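Local coordinates for oxidoreductase (PDB 3KA7), which binds FAD and probably acts as an oxidoreductase of the flavin-containing amine oxidoreductase family, with a substrate that is not established, at residues Ala53-Pro58 with Gly193-Ile198; Gly62-Cys67 with Glu408-Ala413; Tyr395-Gly400 with Met417-Lys422. All blocks are in the same frame, centred on the assembly; numbering follows the deposited sequence.

In the fold
The three contacts follow the FAD from its flavin ring to its pyrophosphate. Contact 1 sets the loop 53-58, at the pyrimidine side of the flavin, against the start of helix 195-208. Contact 2 packs helix 64-71 on the first turns of helix 408-421, and contact 3 packs the far end of that same helix on strand 394-396 of the five-stranded parallel sheet. Contacts 1 and 2 have centres 12 Å apart and touch through Leu-57 and Leu-65; the centres of contacts 2 and 3 are 13 Å apart, and they touch too. Contacts 1 and 3 do not touch. Along the chain contact 1 closes before contact 3 opens, while contact 2 alternates with both. All three touch the same FAD.

Contact 1. Residues Ala53-Pro58 with Gly193-Ile198; sequences AFHMLP and GGCKGI. With FAD (flavin-adenine dinucleotide), chain B.
His-55 lays the edge of its imidazole against the first turn of helix 195-208. CD2 comes 3.0 Å from Cys-195 N, near the ring plane, and 3.4 Å from Gly-194 CA. This is the tight part of the contact. Gly-194 fits here because a side chain on it would run into that same CD2. His-55 CG stands anti to the carbonyl carbon (chi1 -71°), which swings the ring to the helix start. NE2 makes a weak hydrogen bond to Asn-41. Cys-195 SG lies obliquely to the ring and 3.8 Å from Ala-53 CB.

The packing is looser further along. Leu-57 and Ile-198 meet tip to tip, with CD2 of Leu-57 3.8 Å from CD1 of Ile-198, and no hydrogen bond joins the two segments. On the outer side of the helix start, the exposed Lys-196 makes no contact with the loop and forms a salt bridge with Asp-200.

The other side of loop 53-58 serves the flavin. Phe-54 N donates to FAD O4 at 3.2 Å (153°), and FAD N3 donates a weak hydrogen bond to the carbonyl O of Met-56, a selenomethionine. The Phe-54 ring has FAD C6 at its edge, in plane, and meets Trp-161 edge-to-face. Ala-53 CB rests 3.3 Å from FAD C4X. Backbone groups therefore read the polar O4 and N3 positions while side chains pack on the ring system. The arrangement forms the isoalloxazine end of the FAD site in this flavin-containing amine oxidoreductase family member.

Contact 2. Residues Gly62-Cys67 with Glu408-Ala413; sequences GGPLAC and EVEGVA. With FAD (flavin-adenine dinucleotide), chain B.
Gly-63 sits at the N-cap of helix 64-71, close to the carboxylate of Glu-410. A side chain at this glycine would clash with OE1. Gly-63 N makes a weak hydrogen bond to a water, which also accepts from Ala-66 N at 3.1 Å and probably donates to Glu-410 OE2. Pro-64 comes next. Its ring crosses the Glu-410 side chain at about a right angle, with CD 3.1 Å from OE1, and its CB lies 4.0 Å from Ala-413 CB.

Leu-65 N then donates to Glu-410 OE1 at 3.0 Å in a nearly straight bond (168°). The hydrogen approaches nearly along the C-O axis of the carboxylate. Glu-410 is bent at chi2 (-65°), which folds the carboxylate back to the helix start, and Asn-59 N also binds OE2. This buried acid, from helix 408-421, accepts a backbone N-H in the first turn of helix 64-71. On the same helix, Val-409 lies beside the flavin of the FAD-binding fold.

Beyond its backbone, Leu-65 turns CD2 to Val-409 CG2 at 3.7 Å, the two side chains crossing obliquely. Its CB lies 4.2 Å from Ala-413 CB. Leu-14 of helix 10-21 also touches Leu-65.

Contact 3. Residues Tyr395-Gly400 with Met417-Lys422; sequences YVVGDG and MSVMEK. With FAD (flavin-adenine dinucleotide), chain B.
Tyr-395 runs from the edge strand 394-396 across the last turns of helix 408-421. Its CB lies 3.9 Å from Val-419 CG1 and slightly farther from CG2. CG is also 3.9 Å from Val-419 CG1, as the two side chains run alongside one another, pointing in opposite senses. At the ring, CD1 approaches Val-419 CG2, and CE1 meets Lys-422 CD at 4.1 Å. Val-419 CG1 and Lys-422 CD both lie obliquely to the ring. The extended Lys-422 carries its amine on to a salt bridge with Glu-388.

Val-419 has CG1 anti to its own N (chi1 167°), and this leaves CG2 to meet Val-397 CG1 at 3.9 Å. Strand 394-396 is an outermost strand of the parallel sheet of the Rossmann-like FAD-binding fold, and the helix that follows packs back on it. Ile-245 of the neighbouring strand joins the same cluster.

After the strand the chain turns to the cofactor. Asp-399 N donates to FAD O2P at 2.9 Å (164°). Asp-399 OD2 accepts from the ribityl O3' at 2.7 Å and pairs with Arg-38, while OD1 takes the amide of Arg-378. With an alanine in place of Asp-399, O3' would probably lose this acceptor and the Arg-38 guanidinium its charged mate.

Contact 1. Residues Ala53-Pro58 with Gly193-Ile198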
loop_
_atom_site.group_PDB
_atom_site.type_symbol
_atom_site.label_atom_id
_atom_site.label_comp_id
_atom_site.label_asym_id
_atom_site.label_seq_id
_atom_site.Cartn_x
_atom_site.Cartn_y
_atom_site.Cartn_z
ATOM N N ALA A 53 5.890 -3.853 -0.799
ATOM C CA ALA A 53 5.988 -2.392 -0.708
ATOM C C ALA A 53 7.346 -1.822 -1.140
ATOM O O ALA A 53 8.392 -2.437 -0.945
ATOM C CB ALA A 53 5.649 -1.940 0.711
ATOM N N PHE A 54 7.311 -0.627 -1.719
ATOM C CA PHE A 54 8.486 -0.031 -2.326
ATOM C C PHE A 54 9.341 0.674 -1.270
ATOM O O PHE A 54 9.886 1.747 -1.532
ATOM C CB PHE A 54 8.060 0.976 -3.401
ATOM C CG PHE A 54 7.682 0.364 -4.733
ATOM C CD1 PHE A 54 8.259 0.840 -5.904
ATOM C CD2 PHE A 54 6.740 -0.639 -4.831
ATOM C CE1 PHE A 54 7.903 0.310 -7.146
ATOM C CE2 PHE A 54 6.379 -1.167 -6.076
ATOM C CZ PHE A 54 6.967 -0.704 -7.218
ATOM N N HIS A 55 9.470 0.083 -0.079
ATOM C CA HIS A 55 10.346 0.687 0.953
ATOM C C HIS A 55 9.992 2.144 1.257
ATOM O O HIS A 55 10.875 2.977 1.518
ATOM C CB HIS A 55 11.811 0.593 0.523
ATOM C CG HIS A 55 12.362 -0.803 0.556
ATOM N ND1 HIS A 55 13.211 -1.296 -0.415
ATOM C CD2 HIS A 55 12.183 -1.807 1.445
ATOM C CE1 HIS A 55 13.533 -2.545 -0.120
ATOM N NE2 HIS A 55 12.921 -2.877 1.001
HETATM N N MSE A 56 8.698 2.455 1.233
HETATM C CA MSE A 56 8.262 3.837 1.344
HETATM C C MSE A 56 6.936 3.927 2.089
HETATM O O MSE A 56 6.063 3.065 1.910
HETATM C CB MSE A 56 8.147 4.433 -0.069
HETATM C CG MSE A 56 7.834 5.909 -0.131
HETATM SE SE MSE A 56 7.945 6.551 -1.953
HETATM C CE MSE A 56 9.804 7.168 -1.876
ATOM N N LEU A 57 6.803 4.944 2.946
ATOM C CA LEU A 57 5.546 5.255 3.635
ATOM C C LEU A 57 4.865 6.431 2.932
ATOM O O LEU A 57 5.503 7.459 2.676
ATOM C CB LEU A 57 5.798 5.637 5.098
ATOM C CG LEU A 57 6.478 4.602 6.006
ATOM C CD1 LEU A 57 6.535 5.099 7.455
ATOM C CD2 LEU A 57 5.781 3.269 5.932
ATOM N N PRO A 58 3.571 6.287 2.614
ATOM C CA PRO A 58 2.852 7.330 1.883
ATOM C C PRO A 58 2.883 8.700 2.578
ATOM O O PRO A 58 2.960 9.743 1.901
ATOM C CB PRO A 58 1.424 6.780 1.821
ATOM C CG PRO A 58 1.622 5.302 1.796
ATOM C CD PRO A 58 2.756 5.067 2.775
ATOM N N GLY A 193 16.660 1.013 6.665
ATOM C CA GLY A 193 16.626 -0.439 6.593
ATOM C C GLY A 193 15.546 -0.938 5.647
ATOM O O GLY A 193 15.350 -2.144 5.490
ATOM N N GLY A 194 14.826 -0.008 5.031
ATOM C CA GLY A 194 13.661 -0.351 4.200
ATOM C C GLY A 194 12.501 -0.890 5.027
ATOM O O GLY A 194 12.436 -0.681 6.248
ATOM N N CYS A 195 11.582 -1.588 4.365
ATOM C CA CYS A 195 10.422 -2.163 5.039
ATOM C C CYS A 195 10.826 -2.928 6.291
ATOM O O CYS A 195 10.190 -2.802 7.340
ATOM C CB CYS A 195 9.683 -3.119 4.113
ATOM S SG CYS A 195 8.813 -2.311 2.767
ATOM N N LYS A 196 11.867 -3.740 6.177
ATOM C CA LYS A 196 12.272 -4.573 7.311
ATOM C C LYS A 196 12.653 -3.744 8.554
ATOM O O LYS A 196 12.529 -4.221 9.676
ATOM C CB LYS A 196 13.412 -5.522 6.918
ATOM C CG LYS A 196 13.687 -6.604 7.963
ATOM C CD LYS A 196 14.868 -7.479 7.556
ATOM C CE LYS A 196 15.508 -8.119 8.801
ATOM N NZ LYS A 196 14.461 -8.802 9.594
ATOM N N GLY A 197 13.094 -2.506 8.360
ATOM C CA GLY A 197 13.412 -1.650 9.506
ATOM C C GLY A 197 12.209 -1.499 10.416
ATOM O O GLY A 197 12.330 -1.524 11.650
ATOM N N ILE A 198 11.036 -1.343 9.805
ATOM C CA ILE A 198 9.800 -1.178 10.550
ATOM C C ILE A 198 9.377 -2.499 11.194
ATOM O O ILE A 198 8.969 -2.535 12.364
ATOM C CB ILE A 198 8.682 -0.604 9.634
ATOM C CG1 ILE A 198 9.015 0.855 9.276
ATOM C CG2 ILE A 198 7.301 -0.716 10.299
ATOM C CD1 ILE A 198 8.188 1.424 8.147
HETATM P PA FAD B . -0.021 -9.057 4.687
HETATM O O1A FAD B . -1.101 -9.492 3.731
HETATM O O2A FAD B . 1.226 -8.465 4.074
HETATM O O5B FAD B . 0.399 -10.303 5.608
HETATM C C5B FAD B . -0.518 -11.370 5.815
HETATM C C4B FAD B . 0.317 -12.457 6.499
HETATM O O4B FAD B . -0.481 -13.564 6.867
HETATM C C3B FAD B . 1.412 -12.974 5.562
HETATM O O3B FAD B . 2.685 -12.860 6.180
HETATM C C2B FAD B . 1.029 -14.437 5.327
HETATM O O2B FAD B . 2.150 -15.284 5.153
HETATM C C1B FAD B . 0.226 -14.768 6.579
HETATM N N9A FAD B . -0.773 -15.833 6.416
HETATM C C8A FAD B . -1.654 -16.058 5.378
HETATM N N7A FAD B . -2.430 -17.131 5.708
HETATM C C5A FAD B . -2.039 -17.568 6.936
HETATM C C6A FAD B . -2.456 -18.620 7.738
HETATM N N6A FAD B . -3.509 -19.351 7.388
HETATM N N1A FAD B . -1.847 -18.814 8.962
HETATM C C2A FAD B . -0.827 -17.988 9.391
HETATM N N3A FAD B . -0.409 -16.946 8.591
HETATM C C4A FAD B . -1.011 -16.759 7.387
HETATM N N1 FAD B . 2.318 0.111 0.763
HETATM C C2 FAD B . 2.884 1.311 1.158
HETATM O O2 FAD B . 2.475 1.877 2.180
HETATM N N3 FAD B . 3.886 1.876 0.384
HETATM C C4 FAD B . 4.322 1.256 -0.775
HETATM O O4 FAD B . 5.211 1.752 -1.467
HETATM C C4X FAD B . 3.751 0.056 -1.175
HETATM N N5 FAD B . 4.170 -0.560 -2.346
HETATM C C5X FAD B . 3.600 -1.765 -2.721
HETATM C C6 FAD B . 4.022 -2.406 -3.886
HETATM C C7 FAD B . 3.467 -3.625 -4.257
HETATM C C7M FAD B . 3.940 -4.293 -5.524
HETATM C C8 FAD B . 2.484 -4.192 -3.456
HETATM C C8M FAD B . 1.853 -5.504 -3.825
HETATM C C9 FAD B . 2.052 -3.551 -2.298
HETATM C C9A FAD B . 2.616 -2.336 -1.923
HETATM N N10 FAD B . 2.187 -1.695 -0.768
HETATM C C10 FAD B . 2.754 -0.509 -0.390
HETATM C "C1'" FAD B . 1.066 -2.239 0.054
HETATM C "C2'" FAD B . 1.653 -2.979 1.262
HETATM O "O2'" FAD B . 2.719 -3.820 0.831
HETATM C "C3'" FAD B . 0.551 -3.801 1.924
HETATM O "O3'" FAD B . -0.612 -2.995 2.067
HETATM C "C4'" FAD B . 0.891 -4.368 3.299
HETATM O "O4'" FAD B . 2.150 -5.010 3.316
HETATM C "C5'" FAD B . -0.177 -5.408 3.619
HETATM O "O5'" FAD B . -0.062 -5.719 4.986
HETATM P P FAD B . -1.185 -6.580 5.707
HETATM O O1P FAD B . -1.342 -6.085 7.123
HETATM O O2P FAD B . -2.468 -6.637 4.903
HETATM O O3P FAD B . -0.604 -8.076 5.825
#

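Contact 2. Residues Gly62-Cys67 with Glu408-Ala413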
loop_
_atom_site.group_PDB
_atom_site.type_symbol
_atom_site.label_atom_id
_atom_site.label_comp_id
_atom_site.label_asym_id
_atom_site.label_seq_id
_atom_site.Cartn_x
_atom_site.Cartn_y
_atom_site.Cartn_z
ATOM N N GLY A 62 5.214 11.616 9.210
ATOM C CA GLY A 62 4.100 12.352 9.813
ATOM C C GLY A 62 2.748 11.656 9.872
ATOM O O GLY A 62 1.792 12.200 10.435
ATOM N N GLY A 63 2.643 10.462 9.298
ATOM C CA GLY A 63 1.320 9.860 9.091
ATOM C C GLY A 63 0.916 8.858 10.151
ATOM O O GLY A 63 1.632 8.669 11.126
ATOM N N PRO A 64 -0.239 8.199 9.956
ATOM C CA PRO A 64 -0.774 7.255 10.938
ATOM C C PRO A 64 0.192 6.128 11.295
ATOM O O PRO A 64 0.220 5.710 12.450
ATOM C CB PRO A 64 -2.004 6.682 10.240
ATOM C CG PRO A 64 -2.455 7.786 9.326
ATOM C CD PRO A 64 -1.165 8.408 8.828
ATOM N N LEU A 65 0.964 5.631 10.332
ATOM C CA LEU A 65 1.909 4.550 10.640
ATOM C C LEU A 65 3.038 5.057 11.536
ATOM O O LEU A 65 3.349 4.450 12.570
ATOM C CB LEU A 65 2.470 3.906 9.374
ATOM C CG LEU A 65 3.412 2.727 9.653
ATOM C CD1 LEU A 65 2.677 1.651 10.439
ATOM C CD2 LEU A 65 3.938 2.145 8.378
ATOM N N ALA A 66 3.635 6.183 11.152
ATOM C CA ALA A 66 4.712 6.765 11.941
ATOM C C ALA A 66 4.208 7.072 13.337
ATOM O O ALA A 66 4.919 6.861 14.329
ATOM C CB ALA A 66 5.262 8.032 11.275
ATOM N N CYS A 67 2.975 7.559 13.423
ATOM C CA CYS A 67 2.383 7.864 14.723
ATOM C C CYS A 67 2.170 6.607 15.566
ATOM O O CYS A 67 2.478 6.586 16.762
ATOM C CB CYS A 67 1.063 8.595 14.536
ATOM S SG CYS A 67 1.301 10.221 13.812
ATOM N N GLU A 408 -2.570 3.016 1.214
ATOM C CA GLU A 408 -1.734 1.838 1.486
ATOM C C GLU A 408 -1.518 1.580 2.984
ATOM O O GLU A 408 -2.488 1.457 3.724
ATOM C CB GLU A 408 -0.393 1.956 0.748
ATOM C CG GLU A 408 -0.498 2.209 -0.773
ATOM C CD GLU A 408 -1.001 1.002 -1.558
ATOM O OE1 GLU A 408 -1.076 -0.114 -0.992
ATOM O OE2 GLU A 408 -1.312 1.168 -2.759
ATOM N N VAL A 409 -0.269 1.513 3.446
ATOM C CA VAL A 409 -0.060 1.191 4.879
ATOM C C VAL A 409 -0.572 2.235 5.878
ATOM O O VAL A 409 -0.786 1.920 7.045
ATOM C CB VAL A 409 1.390 0.762 5.227
ATOM C CG1 VAL A 409 1.794 -0.452 4.380
ATOM C CG2 VAL A 409 2.369 1.915 5.048
ATOM N N GLU A 410 -0.781 3.467 5.426
ATOM C CA GLU A 410 -1.406 4.464 6.292
ATOM C C GLU A 410 -2.850 4.019 6.571
ATOM O O GLU A 410 -3.343 4.096 7.705
ATOM C CB GLU A 410 -1.357 5.861 5.655
ATOM C CG GLU A 410 0.021 6.303 5.157
ATOM C CD GLU A 410 1.066 6.484 6.255
ATOM O OE1 GLU A 410 0.739 6.320 7.456
ATOM O OE2 GLU A 410 2.225 6.803 5.902
ATOM N N GLY A 411 -3.517 3.515 5.535
ATOM C CA GLY A 411 -4.835 2.923 5.718
ATOM C C GLY A 411 -4.797 1.695 6.603
ATOM O O GLY A 411 -5.692 1.479 7.409
ATOM N N VAL A 412 -3.766 0.865 6.449
ATOM C CA VAL A 412 -3.640 -0.304 7.308
ATOM C C VAL A 412 -3.546 0.150 8.761
ATOM O O VAL A 412 -4.244 -0.372 9.632
ATOM C CB VAL A 412 -2.396 -1.142 6.955
ATOM C CG1 VAL A 412 -2.160 -2.217 8.027
ATOM C CG2 VAL A 412 -2.563 -1.768 5.584
ATOM N N ALA A 413 -2.702 1.150 9.017
ATOM C CA ALA A 413 -2.540 1.676 10.383
ATOM C C ALA A 413 -3.859 2.221 10.960
ATOM O O ALA A 413 -4.223 1.912 12.101
ATOM C CB ALA A 413 -1.456 2.750 10.397
HETATM P PA FAD B . -0.021 -9.057 4.687
HETATM O O1A FAD B . -1.101 -9.492 3.731
HETATM O O2A FAD B . 1.226 -8.465 4.074
HETATM O O5B FAD B . 0.399 -10.303 5.608
HETATM C C5B FAD B . -0.518 -11.370 5.815
HETATM C C4B FAD B . 0.317 -12.457 6.499
HETATM O O4B FAD B . -0.481 -13.564 6.867
HETATM C C3B FAD B . 1.412 -12.974 5.562
HETATM O O3B FAD B . 2.685 -12.860 6.180
HETATM C C2B FAD B . 1.029 -14.437 5.327
HETATM O O2B FAD B . 2.150 -15.284 5.153
HETATM C C1B FAD B . 0.226 -14.768 6.579
HETATM N N9A FAD B . -0.773 -15.833 6.416
HETATM C C8A FAD B . -1.654 -16.058 5.378
HETATM N N7A FAD B . -2.430 -17.131 5.708
HETATM C C5A FAD B . -2.039 -17.568 6.936
HETATM C C6A FAD B . -2.456 -18.620 7.738
HETATM N N6A FAD B . -3.509 -19.351 7.388
HETATM N N1A FAD B . -1.847 -18.814 8.962
HETATM C C2A FAD B . -0.827 -17.988 9.391
HETATM N N3A FAD B . -0.409 -16.946 8.591
HETATM C C4A FAD B . -1.011 -16.759 7.387
HETATM N N1 FAD B . 2.318 0.111 0.763
HETATM C C2 FAD B . 2.884 1.311 1.158
HETATM O O2 FAD B . 2.475 1.877 2.180
HETATM N N3 FAD B . 3.886 1.876 0.384
HETATM C C4 FAD B . 4.322 1.256 -0.775
HETATM O O4 FAD B . 5.211 1.752 -1.467
HETATM C C4X FAD B . 3.751 0.056 -1.175
HETATM N N5 FAD B . 4.170 -0.560 -2.346
HETATM C C5X FAD B . 3.600 -1.765 -2.721
HETATM C C6 FAD B . 4.022 -2.406 -3.886
HETATM C C7 FAD B . 3.467 -3.625 -4.257
HETATM C C7M FAD B . 3.940 -4.293 -5.524
HETATM C C8 FAD B . 2.484 -4.192 -3.456
HETATM C C8M FAD B . 1.853 -5.504 -3.825
HETATM C C9 FAD B . 2.052 -3.551 -2.298
HETATM C C9A FAD B . 2.616 -2.336 -1.923
HETATM N N10 FAD B . 2.187 -1.695 -0.768
HETATM C C10 FAD B . 2.754 -0.509 -0.390
HETATM C "C1'" FAD B . 1.066 -2.239 0.054
HETATM C "C2'" FAD B . 1.653 -2.979 1.262
HETATM O "O2'" FAD B . 2.719 -3.820 0.831
HETATM C "C3'" FAD B . 0.551 -3.801 1.924
HETATM O "O3'" FAD B . -0.612 -2.995 2.067
HETATM C "C4'" FAD B . 0.891 -4.368 3.299
HETATM O "O4'" FAD B . 2.150 -5.010 3.316
HETATM C "C5'" FAD B . -0.177 -5.408 3.619
HETATM O "O5'" FAD B . -0.062 -5.719 4.986
HETATM P P FAD B . -1.185 -6.580 5.707
HETATM O O1P FAD B . -1.342 -6.085 7.123
HETATM O O2P FAD B . -2.468 -6.637 4.903
HETATM O O3P FAD B . -0.604 -8.076 5.825
HETATM O O HOH W 1 3.426 7.481 8.371
#

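Contact 3. Residues Tyr395-Gly400 with Met417-Lys422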
loop_
_atom_site.group_PDB
_atom_site.type_symbol
_atom_site.label_atom_id
_atom_site.label_comp_id
_atom_site.label_asym_id
_atom_site.label_seq_id
_atom_site.Cartn_x
_atom_site.Cartn_y
_atom_site.Cartn_z
ATOM N N TYR A 395 -11.688 -9.799 14.871
ATOM C CA TYR A 395 -11.505 -8.621 14.016
ATOM C C TYR A 395 -10.528 -8.894 12.870
ATOM O O TYR A 395 -9.655 -9.749 12.977
ATOM C CB TYR A 395 -10.984 -7.443 14.839
ATOM C CG TYR A 395 -11.962 -6.971 15.909
ATOM C CD1 TYR A 395 -12.898 -5.984 15.628
ATOM C CD2 TYR A 395 -11.947 -7.522 17.184
ATOM C CE1 TYR A 395 -13.802 -5.548 16.601
ATOM C CE2 TYR A 395 -12.848 -7.101 18.162
ATOM C CZ TYR A 395 -13.768 -6.107 17.860
ATOM O OH TYR A 395 -14.671 -5.673 18.819
ATOM N N VAL A 396 -10.688 -8.150 11.783
ATOM C CA VAL A 396 -9.797 -8.264 10.625
ATOM C C VAL A 396 -9.019 -6.971 10.440
ATOM O O VAL A 396 -9.601 -5.877 10.418
ATOM C CB VAL A 396 -10.590 -8.559 9.334
ATOM C CG1 VAL A 396 -9.650 -8.527 8.102
ATOM C CG2 VAL A 396 -11.315 -9.881 9.467
ATOM N N VAL A 397 -7.701 -7.096 10.315
ATOM C CA VAL A 397 -6.851 -5.949 10.030
ATOM C C VAL A 397 -5.990 -6.224 8.802
ATOM O O VAL A 397 -5.891 -7.366 8.342
ATOM C CB VAL A 397 -5.933 -5.622 11.210
ATOM C CG1 VAL A 397 -6.785 -5.303 12.452
ATOM C CG2 VAL A 397 -4.989 -6.794 11.499
ATOM N N GLY A 398 -5.361 -5.178 8.278
ATOM C CA GLY A 398 -4.551 -5.338 7.068
ATOM C C GLY A 398 -5.158 -4.573 5.911
ATOM O O GLY A 398 -6.124 -3.827 6.094
ATOM N N ASP A 399 -4.588 -4.739 4.724
ATOM C CA ASP A 399 -5.032 -3.931 3.596
ATOM C C ASP A 399 -6.323 -4.430 2.935
ATOM O O ASP A 399 -6.730 -3.917 1.889
ATOM C CB ASP A 399 -3.886 -3.631 2.606
ATOM C CG ASP A 399 -3.503 -4.825 1.730
ATOM O OD1 ASP A 399 -4.199 -5.872 1.742
ATOM O OD2 ASP A 399 -2.482 -4.707 1.027
ATOM N N GLY A 400 -6.966 -5.408 3.562
ATOM C CA GLY A 400 -8.328 -5.807 3.190
ATOM C C GLY A 400 -9.353 -5.154 4.094
ATOM O O GLY A 400 -10.564 -5.353 3.937
HETATM N N MSE A 417 -5.795 0.957 14.347
HETATM C CA MSE A 417 -6.162 1.906 15.407
HETATM C C MSE A 417 -7.648 1.794 15.737
HETATM O O MSE A 417 -8.044 1.842 16.902
HETATM C CB MSE A 417 -5.832 3.339 14.989
HETATM C CG MSE A 417 -4.344 3.642 14.899
HETATM SE SE MSE A 417 -4.077 5.423 14.147
HETATM C CE MSE A 417 -2.253 5.766 14.761
ATOM N N SER A 418 -8.473 1.632 14.708
ATOM C CA SER A 418 -9.920 1.501 14.904
ATOM C C SER A 418 -10.279 0.276 15.747
ATOM O O SER A 418 -11.093 0.350 16.677
ATOM C CB SER A 418 -10.632 1.455 13.548
ATOM O OG SER A 418 -12.012 1.196 13.720
ATOM N N VAL A 419 -9.657 -0.853 15.431
ATOM C CA VAL A 419 -9.861 -2.081 16.185
ATOM C C VAL A 419 -9.405 -1.918 17.628
ATOM O O VAL A 419 -10.111 -2.304 18.565
ATOM C CB VAL A 419 -9.113 -3.246 15.535
ATOM C CG1 VAL A 419 -9.050 -4.437 16.459
ATOM C CG2 VAL A 419 -9.778 -3.612 14.209
HETATM N N MSE A 420 -8.219 -1.353 17.805
HETATM C CA MSE A 420 -7.667 -1.168 19.144
HETATM C C MSE A 420 -8.618 -0.327 20.000
HETATM O O MSE A 420 -8.828 -0.620 21.174
HETATM C CB MSE A 420 -6.300 -0.492 19.062
HETATM C CG MSE A 420 -5.234 -1.295 18.310
HETATM SE SE MSE A 420 -4.796 -2.993 19.149
HETATM C CE MSE A 420 -5.736 -4.227 17.939
ATOM N N GLU A 421 -9.187 0.716 19.407
ATOM C CA GLU A 421 -10.104 1.595 20.130
ATOM C C GLU A 421 -11.372 0.842 20.505
ATOM O O GLU A 421 -11.950 1.057 21.576
ATOM C CB GLU A 421 -10.433 2.827 19.288
ATOM C CG GLU A 421 -9.217 3.717 19.011
ATOM C CD GLU A 421 -9.409 4.650 17.825
ATOM O OE1 GLU A 421 -10.566 4.870 17.405
ATOM O OE2 GLU A 421 -8.391 5.166 17.304
ATOM N N LYS A 422 -11.799 -0.054 19.625
ATOM C CA LYS A 422 -12.972 -0.871 19.891
ATOM C C LYS A 422 -12.700 -1.855 21.017
ATOM O O LYS A 422 -13.537 -2.004 21.913
ATOM C CB LYS A 422 -13.417 -1.613 18.622
ATOM C CG LYS A 422 -14.128 -0.720 17.615
ATOM C CD LYS A 422 -14.451 -1.462 16.319
ATOM C CE LYS A 422 -15.186 -0.549 15.343
ATOM N NZ LYS A 422 -15.545 -1.263 14.091
HETATM P PA FAD B . -0.021 -9.057 4.687
HETATM O O1A FAD B . -1.101 -9.492 3.731
HETATM O O2A FAD B . 1.226 -8.465 4.074
HETATM O O5B FAD B . 0.399 -10.303 5.608
HETATM C C5B FAD B . -0.518 -11.370 5.815
HETATM C C4B FAD B . 0.317 -12.457 6.499
HETATM O O4B FAD B . -0.481 -13.564 6.867
HETATM C C3B FAD B . 1.412 -12.974 5.562
HETATM O O3B FAD B . 2.685 -12.860 6.180
HETATM C C2B FAD B . 1.029 -14.437 5.327
HETATM O O2B FAD B . 2.150 -15.284 5.153
HETATM C C1B FAD B . 0.226 -14.768 6.579
HETATM N N9A FAD B . -0.773 -15.833 6.416
HETATM C C8A FAD B . -1.654 -16.058 5.378
HETATM N N7A FAD B . -2.430 -17.131 5.708
HETATM C C5A FAD B . -2.039 -17.568 6.936
HETATM C C6A FAD B . -2.456 -18.620 7.738
HETATM N N6A FAD B . -3.509 -19.351 7.388
HETATM N N1A FAD B . -1.847 -18.814 8.962
HETATM C C2A FAD B . -0.827 -17.988 9.391
HETATM N N3A FAD B . -0.409 -16.946 8.591
HETATM C C4A FAD B . -1.011 -16.759 7.387
HETATM N N1 FAD B . 2.318 0.111 0.763
HETATM C C2 FAD B . 2.884 1.311 1.158
HETATM O O2 FAD B . 2.475 1.877 2.180
HETATM N N3 FAD B . 3.886 1.876 0.384
HETATM C C4 FAD B . 4.322 1.256 -0.775
HETATM O O4 FAD B . 5.211 1.752 -1.467
HETATM C C4X FAD B . 3.751 0.056 -1.175
HETATM N N5 FAD B . 4.170 -0.560 -2.346
HETATM C C5X FAD B . 3.600 -1.765 -2.721
HETATM C C6 FAD B . 4.022 -2.406 -3.886
HETATM C C7 FAD B . 3.467 -3.625 -4.257
HETATM C C7M FAD B . 3.940 -4.293 -5.524
HETATM C C8 FAD B . 2.484 -4.192 -3.456
HETATM C C8M FAD B . 1.853 -5.504 -3.825
HETATM C C9 FAD B . 2.052 -3.551 -2.298
HETATM C C9A FAD B . 2.616 -2.336 -1.923
HETATM N N10 FAD B . 2.187 -1.695 -0.768
HETATM C C10 FAD B . 2.754 -0.509 -0.390
HETATM C "C1'" FAD B . 1.066 -2.239 0.054
HETATM C "C2'" FAD B . 1.653 -2.979 1.262
HETATM O "O2'" FAD B . 2.719 -3.820 0.831
HETATM C "C3'" FAD B . 0.551 -3.801 1.924
HETATM O "O3'" FAD B . -0.612 -2.995 2.067
HETATM C "C4'" FAD B . 0.891 -4.368 3.299
HETATM O "O4'" FAD B . 2.150 -5.010 3.316
HETATM C "C5'" FAD B . -0.177 -5.408 3.619
HETATM O "O5'" FAD B . -0.062 -5.719 4.986
HETATM P P FAD B . -1.185 -6.580 5.707
HETATM O O1P FAD B . -1.342 -6.085 7.123
HETATM O O2P FAD B . -2.468 -6.637 4.903
HETATM O O3P FAD B . -0.604 -8.076 5.825
#